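Local atomic coordinates of putative NAD-dependent epimerase/dehydratase (Bacillus halodurans, PDB entry 3E8X), a protein that binds NADP in a Rossmann-type domain and is probably an epimerase or dehydratase of the short-chain dehydrogenase/reductase superfamily, though its reaction is unknown. Residues A[168-173]-A[198-203]; A[204-209]-A[225-230]. All blocks are in the same frame, centred on the assembly; numbering follows the deposited sequence.

Contact 1. Residues A[168-173]-A[198-203]; sequences VRPGPL and HDVAKV. With NAP (NADP nicotinamide-adenine-dinucleotide phosphate), chain B.
The pyrrolidine ring of Pro170 meets the two methyls of Val200 through its CB and CG atoms, and Leu173 inserts its branched end between Val200 and one face of the NADP nicotinamide. This is the Rossmann-type fold of a short-chain dehydrogenase/reductase relative: strand 164-174 of the central sheet runs into the cofactor loop while helix 197-207 covers it. Pro170 CB comes to 3.9 Å from Val200 CG2, with CG closer to the other methyl. Val200 can address two partners because CG1 lies anti to its backbone N (chi1 176°), which swings CG2 toward both Pro170 and Leu173; Leu173 CD2 meets that CG2 at 3.8 Å, the side chains crossing at about a right angle. The other branch of Leu173 goes to the cofactor. CG sits 3.5 Å against C3N of the nicotinamide, and CD1 packs tightly on the same face, 3.1 Å from C2N. Gly171 O approaches C4N obliquely from the leucine's side of the ring, at 3.7 Å, while Pro170 O lies nearer the ring plane, off C5N. Ile195 of strand 195-196 touches Pro170, Leu173 and Val200 and closes this buried apolar patch. Earlier in the strand, Val168 CG1 reaches Val203 CG1 at 4.3 Å, one helical turn beyond Val200. At the cofactor end the carboxamide is fixed by the backbone: Leu173 N donates to O7N of NADP over 3.0 Å in a nearly straight bond (174°), approaching from out of the carboxamide plane, on the side where the leucine lies.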
ATOM      1  N   VAL A 168       4.190 -17.438   1.977  1.00 49.68           N
ATOM      2  CA  VAL A 168       4.757 -18.280   0.902  1.00 49.17           C
ATOM      3  C   VAL A 168       4.965 -17.389  -0.310  1.00 48.56           C
ATOM      4  O   VAL A 168       4.014 -16.855  -0.852  1.00 48.24           O
ATOM      5  CB  VAL A 168       3.797 -19.454   0.569  1.00 49.38           C
ATOM      6  CG1 VAL A 168       4.463 -20.484  -0.380  1.00 46.79           C
ATOM      7  CG2 VAL A 168       3.343 -20.115   1.886  1.00 46.91           C
ATOM      8  N   ARG A 169       6.224 -17.255  -0.724  1.00 48.67           N
ATOM      9  CA  ARG A 169       6.594 -16.456  -1.890  1.00 48.52           C
ATOM     10  C   ARG A 169       7.039 -17.361  -3.039  1.00 49.44           C
ATOM     11  O   ARG A 169       8.233 -17.641  -3.177  1.00 49.04           O
ATOM     12  CB  ARG A 169       7.712 -15.463  -1.498  1.00 48.02           C
ATOM     13  CG  ARG A 169       7.210 -14.395  -0.552  1.00 46.86           C
ATOM     14  CD  ARG A 169       8.302 -13.564   0.080  1.00 48.55           C
ATOM     15  NE  ARG A 169       7.706 -12.376   0.677  1.00 46.32           N
ATOM     16  CZ  ARG A 169       8.375 -11.420   1.306  1.00 48.72           C
ATOM     17  NH1 ARG A 169       9.682 -11.485   1.465  1.00 45.88           N
ATOM     18  NH2 ARG A 169       7.721 -10.357   1.734  1.00 50.68           N
ATOM     19  N   PRO A 170       6.088 -17.841  -3.874  1.00 50.14           N
ATOM     20  CA  PRO A 170       6.533 -18.624  -5.017  1.00 50.45           C
ATOM     21  C   PRO A 170       7.330 -17.808  -6.018  1.00 50.06           C
ATOM     22  O   PRO A 170       7.106 -16.596  -6.160  1.00 51.36           O
ATOM     23  CB  PRO A 170       5.241 -19.131  -5.668  1.00 50.57           C
ATOM     24  CG  PRO A 170       4.126 -18.613  -4.877  1.00 51.88           C
ATOM     25  CD  PRO A 170       4.632 -17.691  -3.828  1.00 51.67           C
ATOM     26  N   GLY A 171       8.250 -18.487  -6.699  1.00 49.80           N
ATOM     27  CA  GLY A 171       8.840 -18.031  -7.960  1.00 48.85           C
ATOM     28  C   GLY A 171       7.813 -17.892  -9.078  1.00 48.94           C
ATOM     29  O   GLY A 171       6.603 -18.081  -8.858  1.00 49.74           O
ATOM     30  N   PRO A 172       8.284 -17.566 -10.296  1.00 48.75           N
ATOM     31  CA  PRO A 172       7.467 -17.549 -11.511  1.00 48.68           C
ATOM     32  C   PRO A 172       6.603 -18.810 -11.608  1.00 48.93           C
ATOM     33  O   PRO A 172       7.120 -19.896 -11.425  1.00 48.89           O
ATOM     34  CB  PRO A 172       8.523 -17.524 -12.629  1.00 48.45           C
ATOM     35  CG  PRO A 172       9.695 -16.739 -11.990  1.00 48.90           C
ATOM     36  CD  PRO A 172       9.707 -17.248 -10.576  1.00 48.74           C
ATOM     37  N   LEU A 173       5.306 -18.667 -11.843  1.00 49.00           N
ATOM     38  CA  LEU A 173       4.409 -19.803 -11.815  1.00 49.85           C
ATOM     39  C   LEU A 173       4.361 -20.482 -13.175  1.00 50.41           C
ATOM     40  O   LEU A 173       4.486 -19.832 -14.209  1.00 51.22           O
ATOM     41  CB  LEU A 173       3.005 -19.369 -11.354  1.00 50.26           C
ATOM     42  CG  LEU A 173       2.864 -18.769  -9.959  1.00 50.14           C
ATOM     43  CD1 LEU A 173       1.467 -18.226  -9.748  1.00 52.14           C
ATOM     44  CD2 LEU A 173       3.208 -19.816  -8.881  1.00 49.01           C
ATOM     45  N   HIS A 198       0.466 -26.439  -9.106  1.00 48.83           N
ATOM     46  CA  HIS A 198       0.115 -27.649  -8.355  1.00 48.66           C
ATOM     47  C   HIS A 198       0.965 -27.736  -7.079  1.00 47.36           C
ATOM     48  O   HIS A 198       0.460 -27.999  -6.009  1.00 46.92           O
ATOM     49  CB  HIS A 198       0.367 -28.930  -9.149  1.00 48.45           C
ATOM     50  CG  HIS A 198      -0.724 -29.313 -10.085  1.00 49.64           C
ATOM     51  ND1 HIS A 198      -1.950 -29.772  -9.649  1.00 49.16           N
ATOM     52  CD2 HIS A 198      -0.763 -29.349 -11.447  1.00 52.45           C
ATOM     53  CE1 HIS A 198      -2.709 -30.040 -10.704  1.00 51.53           C
ATOM     54  NE2 HIS A 198      -2.009 -29.815 -11.807  1.00 48.66           N
ATOM     55  N   ASP A 199       2.256 -27.504  -7.232  1.00 47.78           N
ATOM     56  CA  ASP A 199       3.201 -27.660  -6.170  1.00 47.98           C
ATOM     57  C   ASP A 199       3.080 -26.559  -5.134  1.00 48.96           C
ATOM     58  O   ASP A 199       3.240 -26.834  -3.956  1.00 50.59           O
ATOM     59  CB  ASP A 199       4.632 -27.796  -6.721  1.00 48.30           C
ATOM     60  CG  ASP A 199       4.894 -29.134  -7.411  1.00 47.49           C
ATOM     61  OD1 ASP A 199       4.452 -30.185  -6.860  1.00 44.92           O
ATOM     62  OD2 ASP A 199       5.586 -29.124  -8.489  1.00 44.36           O
ATOM     63  N   VAL A 200       2.762 -25.325  -5.544  1.00 49.66           N
ATOM     64  CA  VAL A 200       2.451 -24.237  -4.617  1.00 48.39           C
ATOM     65  C   VAL A 200       1.276 -24.659  -3.755  1.00 48.51           C
ATOM     66  O   VAL A 200       1.311 -24.478  -2.548  1.00 47.14           O
ATOM     67  CB  VAL A 200       2.107 -22.886  -5.352  1.00 49.50           C
ATOM     68  CG1 VAL A 200       1.679 -21.768  -4.353  1.00 47.88           C
ATOM     69  CG2 VAL A 200       3.274 -22.453  -6.213  1.00 46.17           C
ATOM     70  N   ALA A 201       0.228 -25.207  -4.387  1.00 47.97           N
ATOM     71  CA  ALA A 201      -0.944 -25.628  -3.652  1.00 48.76           C
ATOM     72  C   ALA A 201      -0.562 -26.700  -2.601  1.00 49.17           C
ATOM     73  O   ALA A 201      -1.062 -26.674  -1.479  1.00 49.22           O
ATOM     74  CB  ALA A 201      -2.072 -26.104  -4.598  1.00 46.42           C
ATOM     75  N   LYS A 202       0.277 -27.656  -3.010  1.00 49.53           N
ATOM     76  CA  LYS A 202       0.771 -28.726  -2.150  1.00 49.31           C
ATOM     77  C   LYS A 202       1.548 -28.183  -0.945  1.00 48.54           C
ATOM     78  O   LYS A 202       1.381 -28.654   0.176  1.00 49.17           O
ATOM     79  CB  LYS A 202       1.653 -29.697  -2.958  1.00 49.50           C
ATOM     80  CG  LYS A 202       0.897 -30.740  -3.720  1.00 50.91           C
ATOM     81  CD  LYS A 202       1.826 -31.584  -4.592  1.00 50.76           C
ATOM     82  CE  LYS A 202       1.092 -32.333  -5.698  1.00 52.10           C
ATOM     83  NZ  LYS A 202       0.040 -33.227  -5.167  1.00 50.84           N
ATOM     84  N   VAL A 203       2.414 -27.213  -1.184  1.00 47.82           N
ATOM     85  CA  VAL A 203       3.140 -26.547  -0.130  1.00 47.91           C
ATOM     86  C   VAL A 203       2.202 -25.887   0.902  1.00 48.91           C
ATOM     87  O   VAL A 203       2.343 -26.099   2.086  1.00 49.01           O
ATOM     88  CB  VAL A 203       4.119 -25.493  -0.688  1.00 48.14           C
ATOM     89  CG1 VAL A 203       4.733 -24.674   0.462  1.00 46.49           C
ATOM     90  CG2 VAL A 203       5.215 -26.170  -1.538  1.00 45.53           C
TER
HETATM   91  PA  NAP B 500      -5.420 -16.437 -10.663  0.60 55.92           P
HETATM   92  O1A NAP B 500      -5.485 -15.072 -11.356  0.60 54.50           O
HETATM   93  O2A NAP B 500      -5.682 -17.697 -11.461  0.60 54.76           O
HETATM   94  O5B NAP B 500      -6.372 -16.323  -9.359  0.60 57.97           O
HETATM   95  C5B NAP B 500      -6.918 -15.083  -8.873  0.60 57.19           C
HETATM   96  C4B NAP B 500      -8.342 -15.222  -8.336  0.60 56.20           C
HETATM   97  O4B NAP B 500      -8.658 -13.987  -7.668  0.60 55.38           O
HETATM   98  C3B NAP B 500      -9.443 -15.442  -9.403  0.60 56.44           C
HETATM   99  O3B NAP B 500     -10.214 -16.643  -9.215  0.60 55.22           O
HETATM  100  C2B NAP B 500     -10.373 -14.250  -9.246  0.60 56.76           C
HETATM  101  O2B NAP B 500     -11.788 -14.505  -9.420  0.60 56.73           O
HETATM  102  C1B NAP B 500     -10.065 -13.820  -7.803  0.60 57.36           C
HETATM  103  N9A NAP B 500     -10.560 -12.439  -7.572  0.60 57.64           N
HETATM  104  C8A NAP B 500     -10.318 -11.362  -8.336  0.60 57.60           C
HETATM  105  N7A NAP B 500     -10.984 -10.309  -7.823  0.60 57.19           N
HETATM  106  C5A NAP B 500     -11.640 -10.742  -6.728  0.60 57.69           C
HETATM  107  C6A NAP B 500     -12.482 -10.130  -5.793  0.60 57.58           C
HETATM  108  N6A NAP B 500     -12.769  -8.816  -5.898  0.60 57.72           N
HETATM  109  N1A NAP B 500     -13.035 -10.849  -4.789  0.60 57.44           N
HETATM  110  C2A NAP B 500     -12.760 -12.150  -4.684  0.60 57.28           C
HETATM  111  N3A NAP B 500     -11.956 -12.777  -5.565  0.60 57.93           N
HETATM  112  C4A NAP B 500     -11.381 -12.093  -6.590  0.60 57.71           C
HETATM  113  O3  NAP B 500      -3.924 -16.563 -10.012  0.60 57.07           O
HETATM  114  PN  NAP B 500      -3.062 -17.916  -9.705  0.60 54.77           P
HETATM  115  O1N NAP B 500      -2.290 -18.223 -10.959  0.60 56.46           O
HETATM  116  O2N NAP B 500      -3.996 -18.855  -8.974  0.60 51.55           O
HETATM  117  O5D NAP B 500      -1.878 -17.428  -8.737  0.60 53.03           O
HETATM  118  C5D NAP B 500      -2.111 -17.192  -7.354  0.60 54.57           C
HETATM  119  C4D NAP B 500      -1.328 -15.952  -6.963  0.60 54.59           C
HETATM  120  O4D NAP B 500       0.078 -16.147  -7.123  0.60 53.96           O
HETATM  121  C3D NAP B 500      -1.687 -14.763  -7.843  0.60 54.57           C
HETATM  122  O3D NAP B 500      -2.859 -14.128  -7.309  0.60 54.90           O
HETATM  123  C2D NAP B 500      -0.398 -13.936  -7.892  0.60 53.47           C
HETATM  124  O2D NAP B 500      -0.457 -12.773  -7.094  0.60 45.51           O
HETATM  125  C1D NAP B 500       0.704 -14.870  -7.337  0.60 54.44           C
HETATM  126  N1N NAP B 500       1.929 -15.019  -8.183  0.60 54.50           N
HETATM  127  C2N NAP B 500       1.874 -15.180  -9.527  0.60 55.26           C
HETATM  128  C3N NAP B 500       3.061 -15.334 -10.275  0.60 54.63           C
HETATM  129  C7N NAP B 500       3.055 -15.556 -11.772  0.60 54.32           C
HETATM  130  O7N NAP B 500       4.079 -16.016 -12.310  0.60 49.75           O
HETATM  131  N7N NAP B 500       1.926 -15.307 -12.457  0.60 53.88           N
HETATM  132  C4N NAP B 500       4.292 -15.318  -9.617  0.60 55.03           C
HETATM  133  C5N NAP B 500       4.319 -15.157  -8.242  0.60 54.50           C
HETATM  134  C6N NAP B 500       3.123 -15.015  -7.558  0.60 53.48           C
HETATM  135  P2B NAP B 500     -12.515 -14.880 -10.839  0.60 55.25           P
HETATM  136  O1X NAP B 500     -12.422 -16.376 -10.972  0.60 53.94           O
HETATM  137  O2X NAP B 500     -13.953 -14.408 -10.645  0.60 56.56           O
HETATM  138  O3X NAP B 500     -11.681 -14.150 -11.871  0.60 54.50           O

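Contact 2. Residues A[204-209]-A[225-230]; sequences IAELVD and TPIAKV
Glu206, near the end of helix 197-207, lays its side chain along the first turn of helix 227-232, touching Ile227 with its aliphatic part and Ala228 with its carboxylate. CB starts the contact at 4.0 Å from Ile227 CG2. CG keeps to the same methyl, at 4.1 Å, and begins to approach the backbone of Ala228. CG stands anti to the backbone N (chi1 -172°), which carries the chain out toward the second helix, and a bend at chi2 (67°) then lays the carboxylate beside Ala228. CD lies 4.0 Å from Ala228 CA. OE2 completes the run, 3.6 Å from Ala228 CB and equally near its CA, a van der Waals contact rather than a bond. The polar link is made by water: one molecule donates to Glu206 OE2 over 2.7 Å and, with its other hydrogen, to Ala228 O at 2.8 Å, so a single water ties the side chain of one helix to the backbone of the other. The second carboxylate oxygen, OE1, looks elsewhere and forms a salt bridge with Lys44, just past helix 32-43. With an alanine in place of Glu206, Lys44 would probably lose its salt-bridge partner, the water its hold on helix 197-207, and Ile227 CG2 and Ala228 the packing of CG and the carboxylate. The second helix starts at Ile227, with Pro226 as N-cap residue and its O accepting from Val230 N at 3.1 Å. Within the Rossmann-type domain, helix 197-207 is flanked here by helix 32-43, which Ala205 touches, and by strand 125-129, on which Ile204 and Leu207 rest; helix 227-232 leans against strand 181-185 through Ile227 and Val230.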
ATOM      1  N   ILE A 204       1.216 -25.142   0.432  1.00 49.11           N
ATOM      2  CA  ILE A 204       0.280 -24.455   1.316  1.00 49.00           C
ATOM      3  C   ILE A 204      -0.467 -25.449   2.163  1.00 49.09           C
ATOM      4  O   ILE A 204      -0.538 -25.290   3.365  1.00 49.38           O
ATOM      5  CB  ILE A 204      -0.744 -23.577   0.522  1.00 48.82           C
ATOM      6  CG1 ILE A 204       0.004 -22.448  -0.198  1.00 48.41           C
ATOM      7  CG2 ILE A 204      -1.906 -23.044   1.456  1.00 47.38           C
ATOM      8  CD1 ILE A 204      -0.752 -21.753  -1.372  1.00 48.76           C
ATOM      9  N   ALA A 205      -1.089 -26.438   1.518  1.00 49.01           N
ATOM     10  CA  ALA A 205      -1.851 -27.490   2.221  1.00 48.49           C
ATOM     11  C   ALA A 205      -0.972 -28.244   3.251  1.00 48.34           C
ATOM     12  O   ALA A 205      -1.421 -28.606   4.337  1.00 47.30           O
ATOM     13  CB  ALA A 205      -2.490 -28.467   1.211  1.00 47.17           C
ATOM     14  N   GLU A 206       0.298 -28.429   2.933  1.00 49.30           N
ATOM     15  CA  GLU A 206       1.184 -29.174   3.815  1.00 49.40           C
ATOM     16  C   GLU A 206       1.386 -28.423   5.134  1.00 49.55           C
ATOM     17  O   GLU A 206       1.493 -29.047   6.194  1.00 48.48           O
ATOM     18  CB  GLU A 206       2.543 -29.425   3.137  1.00 49.96           C
ATOM     19  CG  GLU A 206       3.464 -30.364   3.895  1.00 50.67           C
ATOM     20  CD  GLU A 206       2.958 -31.808   3.969  1.00 53.21           C
ATOM     21  OE1 GLU A 206       2.059 -32.208   3.196  1.00 55.42           O
ATOM     22  OE2 GLU A 206       3.509 -32.558   4.775  1.00 52.73           O
ATOM     23  N   LEU A 207       1.423 -27.088   5.063  1.00 49.45           N
ATOM     24  CA  LEU A 207       1.831 -26.282   6.229  1.00 49.42           C
ATOM     25  C   LEU A 207       0.685 -25.596   6.999  1.00 48.86           C
ATOM     26  O   LEU A 207       0.901 -25.079   8.074  1.00 47.42           O
ATOM     27  CB  LEU A 207       2.955 -25.287   5.818  1.00 49.77           C
ATOM     28  CG  LEU A 207       2.775 -24.188   4.743  1.00 50.17           C
ATOM     29  CD1 LEU A 207       1.799 -23.135   5.210  1.00 49.51           C
ATOM     30  CD2 LEU A 207       4.151 -23.566   4.508  1.00 49.99           C
ATOM     31  N   VAL A 208      -0.545 -25.706   6.519  1.00 48.66           N
ATOM     32  CA  VAL A 208      -1.632 -24.982   7.122  1.00 49.05           C
ATOM     33  C   VAL A 208      -1.837 -25.322   8.619  1.00 49.26           C
ATOM     34  O   VAL A 208      -2.134 -24.434   9.443  1.00 49.97           O
ATOM     35  CB  VAL A 208      -2.933 -25.046   6.253  1.00 49.50           C
ATOM     36  CG1 VAL A 208      -3.535 -26.438   6.325  1.00 50.70           C
ATOM     37  CG2 VAL A 208      -3.929 -23.958   6.704  1.00 49.25           C
ATOM     38  N   ASP A 209      -1.621 -26.570   8.997  1.00 48.31           N
ATOM     39  CA  ASP A 209      -1.806 -26.969  10.364  1.00 48.59           C
ATOM     40  C   ASP A 209      -0.492 -27.183  11.077  1.00 48.48           C
ATOM     41  O   ASP A 209      -0.501 -27.763  12.141  1.00 48.45           O
ATOM     42  CB  ASP A 209      -2.646 -28.247  10.481  1.00 48.54           C
ATOM     43  CG  ASP A 209      -2.069 -29.415   9.696  1.00 49.79           C
ATOM     44  OD1 ASP A 209      -1.007 -29.295   9.040  1.00 51.00           O
ATOM     45  OD2 ASP A 209      -2.740 -30.437   9.694  1.00 49.48           O
ATOM     46  N   THR A 225      13.783 -31.544  -3.215  1.00 46.54           N
ATOM     47  CA  THR A 225      13.435 -32.038  -1.922  1.00 47.16           C
ATOM     48  C   THR A 225      11.921 -32.251  -1.863  1.00 47.23           C
ATOM     49  O   THR A 225      11.147 -31.359  -2.185  1.00 47.63           O
ATOM     50  CB  THR A 225      13.844 -31.062  -0.817  1.00 46.90           C
ATOM     51  OG1 THR A 225      15.195 -30.651  -1.013  1.00 46.31           O
ATOM     52  CG2 THR A 225      13.649 -31.671   0.566  1.00 46.57           C
ATOM     53  N   PRO A 226      11.495 -33.443  -1.428  1.00 48.65           N
ATOM     54  CA  PRO A 226      10.062 -33.658  -1.250  1.00 48.68           C
ATOM     55  C   PRO A 226       9.396 -32.608  -0.339  1.00 48.99           C
ATOM     56  O   PRO A 226       9.943 -32.256   0.688  1.00 49.70           O
ATOM     57  CB  PRO A 226       9.998 -35.073  -0.662  1.00 49.19           C
ATOM     58  CG  PRO A 226      11.233 -35.758  -1.207  1.00 49.50           C
ATOM     59  CD  PRO A 226      12.282 -34.666  -1.145  1.00 48.37           C
ATOM     60  N   ILE A 227       8.206 -32.152  -0.723  1.00 48.78           N
ATOM     61  CA  ILE A 227       7.476 -31.090  -0.038  1.00 48.42           C
ATOM     62  C   ILE A 227       7.254 -31.340   1.478  1.00 48.25           C
ATOM     63  O   ILE A 227       7.386 -30.444   2.265  1.00 48.46           O
ATOM     64  CB  ILE A 227       6.093 -30.798  -0.773  1.00 49.29           C
ATOM     65  CG1 ILE A 227       6.342 -30.067  -2.106  1.00 48.67           C
ATOM     66  CG2 ILE A 227       5.125 -29.994   0.157  1.00 47.07           C
ATOM     67  CD1 ILE A 227       5.212 -30.128  -3.129  1.00 46.84           C
ATOM     68  N   ALA A 228       6.903 -32.556   1.877  1.00 48.38           N
ATOM     69  CA  ALA A 228       6.722 -32.911   3.293  1.00 48.51           C
ATOM     70  C   ALA A 228       7.998 -32.655   4.102  1.00 48.82           C
ATOM     71  O   ALA A 228       7.940 -32.081   5.169  1.00 48.79           O
ATOM     72  CB  ALA A 228       6.275 -34.376   3.450  1.00 48.33           C
ATOM     73  N   LYS A 229       9.136 -33.066   3.556  1.00 48.79           N
ATOM     74  CA  LYS A 229      10.425 -32.876   4.201  1.00 49.01           C
ATOM     75  C   LYS A 229      10.857 -31.400   4.278  1.00 49.12           C
ATOM     76  O   LYS A 229      11.416 -30.946   5.285  1.00 49.11           O
ATOM     77  CB  LYS A 229      11.471 -33.749   3.514  1.00 48.09           C
ATOM     78  CG  LYS A 229      12.840 -33.610   4.070  1.00 49.02           C
ATOM     79  CD  LYS A 229      13.787 -34.606   3.441  1.00 48.40           C
ATOM     80  CE  LYS A 229      15.175 -34.369   3.888  1.00 49.40           C
ATOM     81  NZ  LYS A 229      16.103 -35.150   3.063  1.00 54.44           N
ATOM     82  N   VAL A 230      10.593 -30.637   3.225  1.00 49.55           N
ATOM     83  CA  VAL A 230      10.894 -29.207   3.230  1.00 48.30           C
ATOM     84  C   VAL A 230      10.126 -28.524   4.362  1.00 48.05           C
ATOM     85  O   VAL A 230      10.682 -27.690   5.073  1.00 46.98           O
ATOM     86  CB  VAL A 230      10.591 -28.552   1.823  1.00 49.52           C
ATOM     87  CG1 VAL A 230      10.388 -27.137   1.945  1.00 46.86           C
ATOM     88  CG2 VAL A 230      11.756 -28.831   0.794  1.00 47.69           C
TER
HETATM   89  O   HOH W   1       5.527 -31.915   6.510  1.00 41.44           O

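Overall arrangement
Helix 197-207 supplies one side of both contacts: its earlier turns pack on strand 164-174 in contact 1, its last turn on helix 227-232 in contact 2. The contact centres are 11 Å apart, and Ile227 joins them, its CD1 lying 3.6 Å from Lys202 CB and its CG2 4.0 Å from Val203 CA. Contact 1 belongs to the NADP pocket, since Pro170 to Leu173 line it and Leu173 touches the cofactor; as neighbours, the cofactor-binding Arg197 and Val33 have side chains about 4 Å from those of Leu173 and Val200, respectively. Contact 2 stands back from the pocket, with the Ile227 side chain about 11 Å from those of Arg197 and Val33.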